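Local coordinates for protein TetR-family transcriptional regulator (PDB 2QIB) that probably acts as a DNA-binding transcription factor of the TetR family, recognising cis-regulatory DNA through an N-terminal helix-turn-helix motif, at residues A[76-81]-A[89-94]; A[135-140]-A[151-156]; A[60-65]-A[119-124]. All coordinates share one frame; numbering follows the deposited sequence.

Interaction 1: residues A[76-81]-A[89-94]; sequences FVEPRQ and LRVMGR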
loop_
_atom_site.group_PDB
_atom_site.type_symbol
_atom_site.label_atom_id
_atom_site.label_comp_id
_atom_site.label_asym_id
_atom_site.label_seq_id
_atom_site.Cartn_x
_atom_site.Cartn_y
_atom_site.Cartn_z
ATOM N N PHE A 76 -3.172 7.151 16.949
ATOM C CA PHE A 76 -2.156 6.069 17.029
ATOM C C PHE A 76 -1.531 5.892 18.421
ATOM O O PHE A 76 -0.856 4.886 18.679
ATOM C CB PHE A 76 -1.021 6.310 16.026
ATOM C CG PHE A 76 -1.455 6.294 14.578
ATOM C CD1 PHE A 76 -2.571 5.588 14.150
ATOM C CD2 PHE A 76 -0.706 6.991 13.645
ATOM C CE1 PHE A 76 -2.920 5.557 12.791
ATOM C CE2 PHE A 76 -1.055 6.979 12.294
ATOM C CZ PHE A 76 -2.167 6.265 11.879
ATOM N N VAL A 77 -1.733 6.874 19.304
ATOM C CA VAL A 77 -1.065 6.868 20.596
ATOM C C VAL A 77 -1.829 5.924 21.507
ATOM O O VAL A 77 -3.039 6.074 21.667
ATOM C CB VAL A 77 -0.979 8.288 21.211
ATOM C CG1 VAL A 77 -0.317 8.206 22.596
ATOM C CG2 VAL A 77 -0.173 9.213 20.279
ATOM N N GLU A 78 -1.117 4.962 22.096
ATOM C CA GLU A 78 -1.735 3.866 22.878
ATOM C C GLU A 78 -0.754 3.473 23.978
ATOM O O GLU A 78 0.434 3.346 23.711
ATOM C CB GLU A 78 -1.993 2.661 21.948
ATOM C CG GLU A 78 -2.634 1.432 22.629
ATOM C CD GLU A 78 -4.048 1.690 23.178
ATOM O OE1 GLU A 78 -4.761 2.574 22.665
ATOM O OE2 GLU A 78 -4.475 0.972 24.119
ATOM N N PRO A 79 -1.229 3.335 25.241
ATOM C CA PRO A 79 -0.328 2.995 26.352
ATOM C C PRO A 79 0.436 1.700 26.108
ATOM O O PRO A 79 -0.110 0.742 25.529
ATOM C CB PRO A 79 -1.281 2.801 27.545
ATOM C CG PRO A 79 -2.465 3.589 27.199
ATOM C CD PRO A 79 -2.617 3.485 25.696
ATOM N N ARG A 80 1.700 1.689 26.530
ATOM C CA ARG A 80 2.549 0.512 26.384
ATOM C C ARG A 80 2.347 -0.447 27.549
ATOM O O ARG A 80 3.209 -0.560 28.438
ATOM C CB ARG A 80 4.009 0.918 26.225
ATOM C CG ARG A 80 4.222 1.813 25.019
ATOM C CD ARG A 80 5.682 1.957 24.610
ATOM N NE ARG A 80 6.544 2.525 25.644
ATOM C CZ ARG A 80 6.585 3.809 25.995
ATOM N NH1 ARG A 80 5.784 4.708 25.430
ATOM N NH2 ARG A 80 7.428 4.200 26.936
ATOM N N GLN A 81 1.196 -1.116 27.538
ATOM C CA GLN A 81 0.759 -1.957 28.640
ATOM C C GLN A 81 0.040 -3.189 28.100
ATOM O O GLN A 81 -0.726 -3.099 27.144
ATOM C CB GLN A 81 -0.212 -1.177 29.550
ATOM C CG GLN A 81 0.409 0.008 30.301
ATOM C CD GLN A 81 1.412 -0.412 31.379
ATOM O OE1 GLN A 81 2.407 0.288 31.630
ATOM N NE2 GLN A 81 1.156 -1.555 32.020
ATOM N N LEU A 89 -4.871 -3.885 18.261
ATOM C CA LEU A 89 -6.295 -4.021 17.955
ATOM C C LEU A 89 -7.048 -2.763 18.371
ATOM O O LEU A 89 -7.915 -2.289 17.631
ATOM C CB LEU A 89 -6.903 -5.267 18.627
ATOM C CG LEU A 89 -8.352 -5.553 18.221
ATOM C CD1 LEU A 89 -8.501 -5.709 16.686
ATOM C CD2 LEU A 89 -8.885 -6.788 18.980
ATOM N N ARG A 90 -6.709 -2.204 19.535
ATOM C CA ARG A 90 -7.382 -0.967 19.981
ATOM C C ARG A 90 -7.146 0.193 19.012
ATOM O O ARG A 90 -8.076 0.947 18.641
ATOM C CB ARG A 90 -6.960 -0.596 21.408
ATOM C CG ARG A 90 -7.649 -1.533 22.400
ATOM C CD ARG A 90 -7.403 -1.115 23.857
ATOM N NE ARG A 90 -6.025 -1.348 24.278
ATOM C CZ ARG A 90 -5.560 -2.486 24.796
ATOM N NH1 ARG A 90 -6.350 -3.556 24.937
ATOM N NH2 ARG A 90 -4.284 -2.552 25.140
ATOM N N VAL A 91 -5.885 0.328 18.581
ATOM C CA VAL A 91 -5.575 1.365 17.597
ATOM C C VAL A 91 -6.322 1.071 16.272
ATOM O O VAL A 91 -6.849 1.985 15.622
ATOM C CB VAL A 91 -4.069 1.445 17.307
ATOM C CG1 VAL A 91 -3.809 2.501 16.201
ATOM C CG2 VAL A 91 -3.302 1.793 18.580
HETATM N N MSE A 92 -6.353 -0.187 15.838
HETATM C CA MSE A 92 -7.110 -0.511 14.600
HETATM C C MSE A 92 -8.598 -0.098 14.686
HETATM O O MSE A 92 -9.170 0.343 13.703
HETATM C CB MSE A 92 -7.006 -1.994 14.240
HETATM C CG MSE A 92 -5.602 -2.469 13.829
HETATM SE SE MSE A 92 -5.027 -1.559 12.190
HETATM C CE MSE A 92 -4.128 0.004 12.984
ATOM N N GLY A 93 -9.213 -0.234 15.864
ATOM C CA GLY A 93 -10.612 0.240 16.051
ATOM C C GLY A 93 -10.728 1.723 15.765
ATOM O O GLY A 93 -11.649 2.168 15.063
ATOM N N ARG A 94 -9.815 2.495 16.339
ATOM C CA ARG A 94 -9.810 3.953 16.132
ATOM C C ARG A 94 -9.488 4.323 14.667
ATOM O O ARG A 94 -10.074 5.268 14.106
ATOM C CB ARG A 94 -8.825 4.609 17.089
ATOM C CG ARG A 94 -9.281 4.475 18.588
ATOM C CD ARG A 94 -8.565 5.496 19.480
ATOM N NE ARG A 94 -7.133 5.228 19.591
ATOM C CZ ARG A 94 -6.565 4.376 20.452
ATOM N NH1 ARG A 94 -7.291 3.610 21.292
ATOM N NH2 ARG A 94 -5.253 4.267 20.454
HETATM O O HOH W 1 -2.718 -0.159 25.754
HETATM O O HOH W 2 -2.530 -4.741 25.950
#

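Interaction 2: residues A[135-140]-A[151-156]; sequences QILSHL and LVVRSW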
loop_
_atom_site.group_PDB
_atom_site.type_symbol
_atom_site.label_atom_id
_atom_site.label_comp_id
_atom_site.label_asym_id
_atom_site.label_seq_id
_atom_site.Cartn_x
_atom_site.Cartn_y
_atom_site.Cartn_z
ATOM N N GLN A 135 5.192 5.098 16.351
ATOM C CA GLN A 135 4.440 4.425 17.426
ATOM C C GLN A 135 4.687 2.926 17.471
ATOM O O GLN A 135 4.858 2.344 18.542
ATOM C CB GLN A 135 2.943 4.723 17.329
ATOM C CG GLN A 135 2.579 6.193 17.668
ATOM C CD GLN A 135 3.186 6.653 19.025
ATOM O OE1 GLN A 135 3.007 6.016 20.050
ATOM N NE2 GLN A 135 3.927 7.759 18.999
ATOM N N ILE A 136 4.712 2.290 16.295
ATOM C CA ILE A 136 4.953 0.858 16.269
ATOM C C ILE A 136 6.338 0.543 16.826
ATOM O O ILE A 136 6.466 -0.307 17.663
ATOM C CB ILE A 136 4.813 0.304 14.850
ATOM C CG1 ILE A 136 3.323 0.389 14.431
ATOM C CG2 ILE A 136 5.374 -1.144 14.788
ATOM C CD1 ILE A 136 3.128 0.272 12.921
ATOM N N LEU A 137 7.372 1.284 16.419
ATOM C CA LEU A 137 8.692 1.038 16.994
ATOM C C LEU A 137 8.745 1.264 18.501
ATOM O O LEU A 137 9.444 0.548 19.191
ATOM C CB LEU A 137 9.749 1.894 16.327
ATOM C CG LEU A 137 10.026 1.574 14.849
ATOM C CD1 LEU A 137 11.194 2.431 14.389
ATOM C CD2 LEU A 137 10.334 0.101 14.594
ATOM N N SER A 138 8.024 2.267 18.988
ATOM C CA SER A 138 7.971 2.536 20.435
ATOM C C SER A 138 7.445 1.312 21.190
ATOM O O SER A 138 7.989 0.885 22.219
ATOM C CB SER A 138 7.075 3.750 20.699
ATOM O OG SER A 138 6.972 3.993 22.105
ATOM N N HIS A 139 6.371 0.724 20.677
ATOM C CA HIS A 139 5.786 -0.442 21.311
ATOM C C HIS A 139 6.684 -1.671 21.228
ATOM O O HIS A 139 6.723 -2.465 22.183
ATOM C CB HIS A 139 4.416 -0.748 20.738
ATOM C CG HIS A 139 3.346 0.161 21.247
ATOM N ND1 HIS A 139 2.589 -0.140 22.365
ATOM C CD2 HIS A 139 2.920 1.373 20.814
ATOM C CE1 HIS A 139 1.734 0.841 22.584
ATOM N NE2 HIS A 139 1.910 1.770 21.654
ATOM N N LEU A 140 7.406 -1.807 20.110
ATOM C CA LEU A 140 8.372 -2.889 19.949
ATOM C C LEU A 140 9.622 -2.670 20.794
ATOM O O LEU A 140 10.425 -3.603 20.953
ATOM C CB LEU A 140 8.745 -3.091 18.477
ATOM C CG LEU A 140 7.628 -3.572 17.522
ATOM C CD1 LEU A 140 8.092 -3.495 16.038
ATOM C CD2 LEU A 140 7.149 -5.002 17.886
ATOM N N LEU A 151 11.488 -2.612 6.955
ATOM C CA LEU A 151 10.700 -2.969 5.762
ATOM C C LEU A 151 9.374 -3.628 6.163
ATOM O O LEU A 151 8.314 -3.289 5.610
ATOM C CB LEU A 151 11.522 -3.889 4.866
ATOM C CG LEU A 151 10.861 -4.172 3.513
ATOM C CD1 LEU A 151 11.862 -4.301 2.349
ATOM C CD2 LEU A 151 10.038 -5.424 3.632
ATOM N N VAL A 152 9.421 -4.547 7.121
ATOM C CA VAL A 152 8.197 -5.221 7.578
ATOM C C VAL A 152 7.214 -4.182 8.097
ATOM O O VAL A 152 6.027 -4.213 7.735
ATOM C CB VAL A 152 8.463 -6.292 8.642
ATOM C CG1 VAL A 152 7.130 -6.763 9.245
ATOM C CG2 VAL A 152 9.218 -7.445 8.006
ATOM N N VAL A 153 7.704 -3.262 8.922
ATOM C CA VAL A 153 6.792 -2.269 9.534
ATOM C C VAL A 153 6.203 -1.339 8.469
ATOM O O VAL A 153 4.991 -1.152 8.392
ATOM C CB VAL A 153 7.477 -1.495 10.672
ATOM C CG1 VAL A 153 6.545 -0.349 11.185
ATOM C CG2 VAL A 153 7.892 -2.452 11.814
ATOM N N ARG A 154 7.050 -0.759 7.615
ATOM C CA ARG A 154 6.525 0.160 6.617
ATOM C C ARG A 154 5.614 -0.565 5.619
ATOM O O ARG A 154 4.595 0.001 5.160
ATOM C CB ARG A 154 7.672 0.889 5.947
ATOM C CG ARG A 154 8.484 1.759 6.921
ATOM C CD ARG A 154 9.169 2.867 6.113
ATOM N NE ARG A 154 10.026 3.741 6.917
ATOM C CZ ARG A 154 9.629 4.862 7.531
ATOM N NH1 ARG A 154 8.360 5.267 7.503
ATOM N NH2 ARG A 154 10.519 5.608 8.171
ATOM N N SER A 155 5.946 -1.809 5.289
ATOM C CA SER A 155 5.122 -2.545 4.313
ATOM C C SER A 155 3.769 -2.915 4.965
ATOM O O SER A 155 2.726 -2.918 4.264
ATOM C CB SER A 155 5.832 -3.792 3.756
ATOM O OG SER A 155 6.021 -4.746 4.766
ATOM N N TRP A 156 3.771 -3.124 6.285
ATOM C CA TRP A 156 2.509 -3.369 7.006
ATOM C C TRP A 156 1.632 -2.117 7.000
ATOM O O TRP A 156 0.427 -2.208 6.816
ATOM C CB TRP A 156 2.724 -3.829 8.434
ATOM C CG TRP A 156 1.408 -4.101 9.117
ATOM C CD1 TRP A 156 0.661 -5.259 9.105
ATOM C CD2 TRP A 156 0.666 -3.150 9.877
ATOM N NE1 TRP A 156 -0.513 -5.073 9.870
ATOM C CE2 TRP A 156 -0.526 -3.784 10.318
ATOM C CE3 TRP A 156 0.884 -1.798 10.217
ATOM C CZ2 TRP A 156 -1.473 -3.115 11.110
ATOM C CZ3 TRP A 156 -0.078 -1.140 11.031
ATOM C CH2 TRP A 156 -1.237 -1.806 11.435
#

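Interaction 3: residues A[60-65]-A[119-124]; sequences LYEAAL and TTTNAL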
loop_
_atom_site.group_PDB
_atom_site.type_symbol
_atom_site.label_atom_id
_atom_site.label_comp_id
_atom_site.label_asym_id
_atom_site.label_seq_id
_atom_site.Cartn_x
_atom_site.Cartn_y
_atom_site.Cartn_z
ATOM N N LEU A 60 -7.564 25.685 1.568
ATOM C CA LEU A 60 -8.600 25.245 2.507
ATOM C C LEU A 60 -8.613 23.724 2.612
ATOM O O LEU A 60 -8.698 23.154 3.710
ATOM C CB LEU A 60 -9.959 25.777 2.047
ATOM C CG LEU A 60 -11.143 25.670 3.022
ATOM C CD1 LEU A 60 -10.775 25.848 4.538
ATOM C CD2 LEU A 60 -12.179 26.660 2.620
ATOM N N TYR A 61 -8.505 23.065 1.461
ATOM C CA TYR A 61 -8.407 21.600 1.433
ATOM C C TYR A 61 -7.203 21.154 2.259
ATOM O O TYR A 61 -7.308 20.219 3.042
ATOM C CB TYR A 61 -8.265 21.085 -0.004
ATOM C CG TYR A 61 -8.196 19.573 -0.104
ATOM C CD1 TYR A 61 -9.364 18.788 -0.157
ATOM C CD2 TYR A 61 -6.944 18.921 -0.144
ATOM C CE1 TYR A 61 -9.290 17.392 -0.227
ATOM C CE2 TYR A 61 -6.852 17.512 -0.209
ATOM C CZ TYR A 61 -8.030 16.766 -0.263
ATOM O OH TYR A 61 -7.959 15.382 -0.363
ATOM N N GLU A 62 -6.058 21.841 2.077
ATOM C CA GLU A 62 -4.835 21.508 2.854
ATOM C C GLU A 62 -5.026 21.732 4.353
ATOM O O GLU A 62 -4.582 20.903 5.179
ATOM C CB GLU A 62 -3.616 22.282 2.294
ATOM C CG GLU A 62 -3.185 21.771 0.910
ATOM C CD GLU A 62 -2.148 22.670 0.213
ATOM O OE1 GLU A 62 -1.989 23.826 0.654
ATOM O OE2 GLU A 62 -1.507 22.223 -0.779
ATOM N N ALA A 63 -5.715 22.818 4.716
ATOM C CA ALA A 63 -5.981 23.131 6.126
ATOM C C ALA A 63 -6.888 22.062 6.767
ATOM O O ALA A 63 -6.625 21.593 7.897
ATOM C CB ALA A 63 -6.584 24.526 6.274
ATOM N N ALA A 64 -7.919 21.656 6.036
ATOM C CA ALA A 64 -8.783 20.548 6.495
ATOM C C ALA A 64 -7.966 19.270 6.673
ATOM O O ALA A 64 -8.133 18.557 7.655
ATOM C CB ALA A 64 -9.866 20.304 5.516
ATOM N N LEU A 65 -7.113 18.975 5.687
ATOM C CA LEU A 65 -6.296 17.751 5.705
ATOM C C LEU A 65 -5.306 17.763 6.868
ATOM O O LEU A 65 -5.082 16.725 7.509
ATOM C CB LEU A 65 -5.581 17.571 4.360
ATOM C CG LEU A 65 -4.677 16.330 4.283
ATOM C CD1 LEU A 65 -5.468 15.002 4.585
ATOM C CD2 LEU A 65 -4.009 16.243 2.919
ATOM N N THR A 119 2.329 19.146 -3.044
ATOM C CA THR A 119 3.486 18.824 -2.225
ATOM C C THR A 119 3.084 18.802 -0.757
ATOM O O THR A 119 3.536 17.933 0.018
ATOM C CB THR A 119 4.625 19.834 -2.467
ATOM O OG1 THR A 119 5.152 19.609 -3.779
ATOM C CG2 THR A 119 5.744 19.677 -1.415
ATOM N N THR A 120 2.220 19.740 -0.385
ATOM C CA THR A 120 1.770 19.847 0.977
ATOM C C THR A 120 0.909 18.639 1.356
ATOM O O THR A 120 1.138 18.068 2.421
ATOM C CB THR A 120 1.051 21.168 1.227
ATOM O OG1 THR A 120 2.027 22.221 1.118
ATOM C CG2 THR A 120 0.434 21.213 2.611
ATOM N N THR A 121 -0.047 18.265 0.500
ATOM C CA THR A 121 -0.914 17.108 0.840
ATOM C C THR A 121 -0.110 15.812 0.935
ATOM O O THR A 121 -0.310 15.038 1.867
ATOM C CB THR A 121 -2.168 16.909 -0.061
ATOM O OG1 THR A 121 -1.809 16.482 -1.378
ATOM C CG2 THR A 121 -2.988 18.182 -0.147
ATOM N N ASN A 122 0.793 15.586 -0.017
ATOM C CA ASN A 122 1.695 14.403 0.052
ATOM C C ASN A 122 2.536 14.356 1.303
ATOM O O ASN A 122 2.734 13.270 1.871
ATOM C CB ASN A 122 2.625 14.336 -1.155
ATOM C CG ASN A 122 1.872 14.232 -2.437
ATOM O OD1 ASN A 122 0.680 13.902 -2.434
ATOM N ND2 ASN A 122 2.536 14.558 -3.556
ATOM N N ALA A 123 3.053 15.523 1.715
ATOM C CA ALA A 123 3.814 15.631 2.957
ATOM C C ALA A 123 2.955 15.279 4.183
ATOM O O ALA A 123 3.419 14.552 5.060
ATOM C CB ALA A 123 4.415 17.025 3.103
ATOM N N LEU A 124 1.716 15.803 4.243
ATOM C CA LEU A 124 0.799 15.498 5.344
ATOM C C LEU A 124 0.529 13.979 5.396
ATOM O O LEU A 124 0.637 13.374 6.468
ATOM C CB LEU A 124 -0.518 16.281 5.233
ATOM C CG LEU A 124 -0.405 17.776 5.567
ATOM C CD1 LEU A 124 -1.663 18.525 5.121
ATOM C CD2 LEU A 124 -0.148 17.955 7.046
#

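Interaction 1: residues A[76-81]-A[89-94]
A salt-bridge network joins Glu78, in the loop between helix 57-75 and helix 84-101, to Arg90 and Arg94 on the second of these helices. The two carboxylate oxygens divide the arginines between them. Arg94 grips OE1 end-on with both terminal nitrogens: its NH2 lies 2.8 Å from Glu78 OE1, on the anti lone pair, and its NH1 comes nearly along the C-O axis at 3.1 Å from the same oxygen. The guanidinium and carboxylate planes are only 19° apart. Arg90 takes the other oxygen with NE, 2.8 Å from Glu78 OE2 and almost straight at 168°, but from above the carboxylate plane. With the arginines one helical turn apart, a single acid can span both, and so ties the loop after helix 57-75 back onto helix 84-101 of this all-helical TetR-type fold. A bend at chi2 (64°) brings the carboxylate between the two arginines, while Glu78 CB rests 3.7 Å from Val91 CG2. Replacing Glu78 by alanine removes the carboxylate, and both guanidinium groups would probably lose their charged partner, Arg94 keeping its NE bond to the carbonyl of Arg75. One water donates to Glu78 OE2 and Pro79 O and accepts from Arg90 NH2; a second links that nitrogen to Gln81 O. Beside the charges, Val91 CG1 packs 3.9 Å from Phe76 CD1, and Phe76 continues onto Val128 and Ala132 of helix 119-140.

Interaction 2: residues A[135-140]-A[151-156]
Ile136 and Val153 reach toward each other tip to tip, and their methyl groups make the centre of this wholly apolar contact. Val153 CG1 sits between the two branches of the isoleucine, 3.9 Å from Ile136 CG2 and equally far from Ile136 CD1. With chi1 at -69°, CG2 of Ile136 stands anti to the backbone N and CG1 beside it, which turns both branches toward Val153, and the extended CG1 arm carries CD1 onward to the indole. There CD1 meets the six-membered ring of Trp156 obliquely, 4.0 Å from CZ3. The leucines approach the other methyl of Val153 more loosely, its CG2 lying 4.4 Å from Leu140 CD1 and 4.5 Å from Leu137 CD2. The helix axes stay 11.2 Å apart and run at 135° to each other, so side-chain ends, not backbones, bridge them; the nearest CA atoms, those of Ile136 and Val153, are 7.6 Å apart.

Further out, the indole is fixed by a hydrogen bond from its NE1 to the carbonyl of Leu182 and by an edge-to-face stack with Phe186, which also touches Ile136. Helix 119-140 and helix 147-168 thus pack within the helical C-terminal domain of the TetR fold. Helix 175-194 closes on Trp156 and Ile136, helix 84-101 adds Leu88 and Met92 against the tryptophan, and Leu151 and Ser155 of helix 147-168 pack on Leu166 and Leu159 of the second subunit.

Interaction 3: residues A[60-65]-A[119-124]
Thr121 holds OG1 between its backbone N and carbonyl carbon (chi1 70°), which swings CG2 out toward the neighbouring helix, while Leu65 sends CG anti to its own N (chi1 179°) to meet it. Leu65 CD2 comes across the threonine at right angles, 3.6 Å from Thr121 CB. The same threonine methyl, CG2, lies 3.7 Å from Glu62 CG and in the plane of the Tyr61 ring, at its edge, 3.9 Å from CE2. Leu124 slides past Leu65 in the opposite sense, its CD1 touching Leu65 CG at 3.8 Å. Next to the apolar patch, the extended Glu62 chain crosses Thr120 and sets OE2 3.4 Å from Thr120 CB; this is packing, and OE2 is hydrogen-bonded instead to Ser118 OG, just ahead of helix 119-140. Ser118 OG also bonds to the backbone N of Thr121.

The two segments run nearly parallel, 8° apart with axes 10.0 Å from each other. They join helix 57-75, which follows the predicted helix-turn-helix, to the beginning of helix 119-140 in the C-terminal domain. Leu109 of helix 103-116 touches both Tyr61 and Leu65, and helix 11-28 backs helix 57-75 through Phe26, Leu23 and Ile19.

How the interactions relate
Helix 119-140 connects two of the contacts: its start packs on helix 57-75 in interaction 3 and its far end on helix 147-168 in interaction 2, their centres about 24 Å apart. Interactions 1 and 2 are about 13 Å apart between centres and touch, His139 NE2 lying 3.0 Å from Glu78 O and Ser138 OG 3.5 Å from Arg80 CD. Interaction 1 is about 25 Å from interaction 3, centre to centre, just past the far end of helix 57-75. Bound hexaethylene glycol, probably from the crystallisation liquor, comes within about 4 Å of the Val91 and Ile136 side chains and about 3 Å of that of Tyr61. Interaction 3 is the one that bridges the DNA-binding and C-terminal family regions.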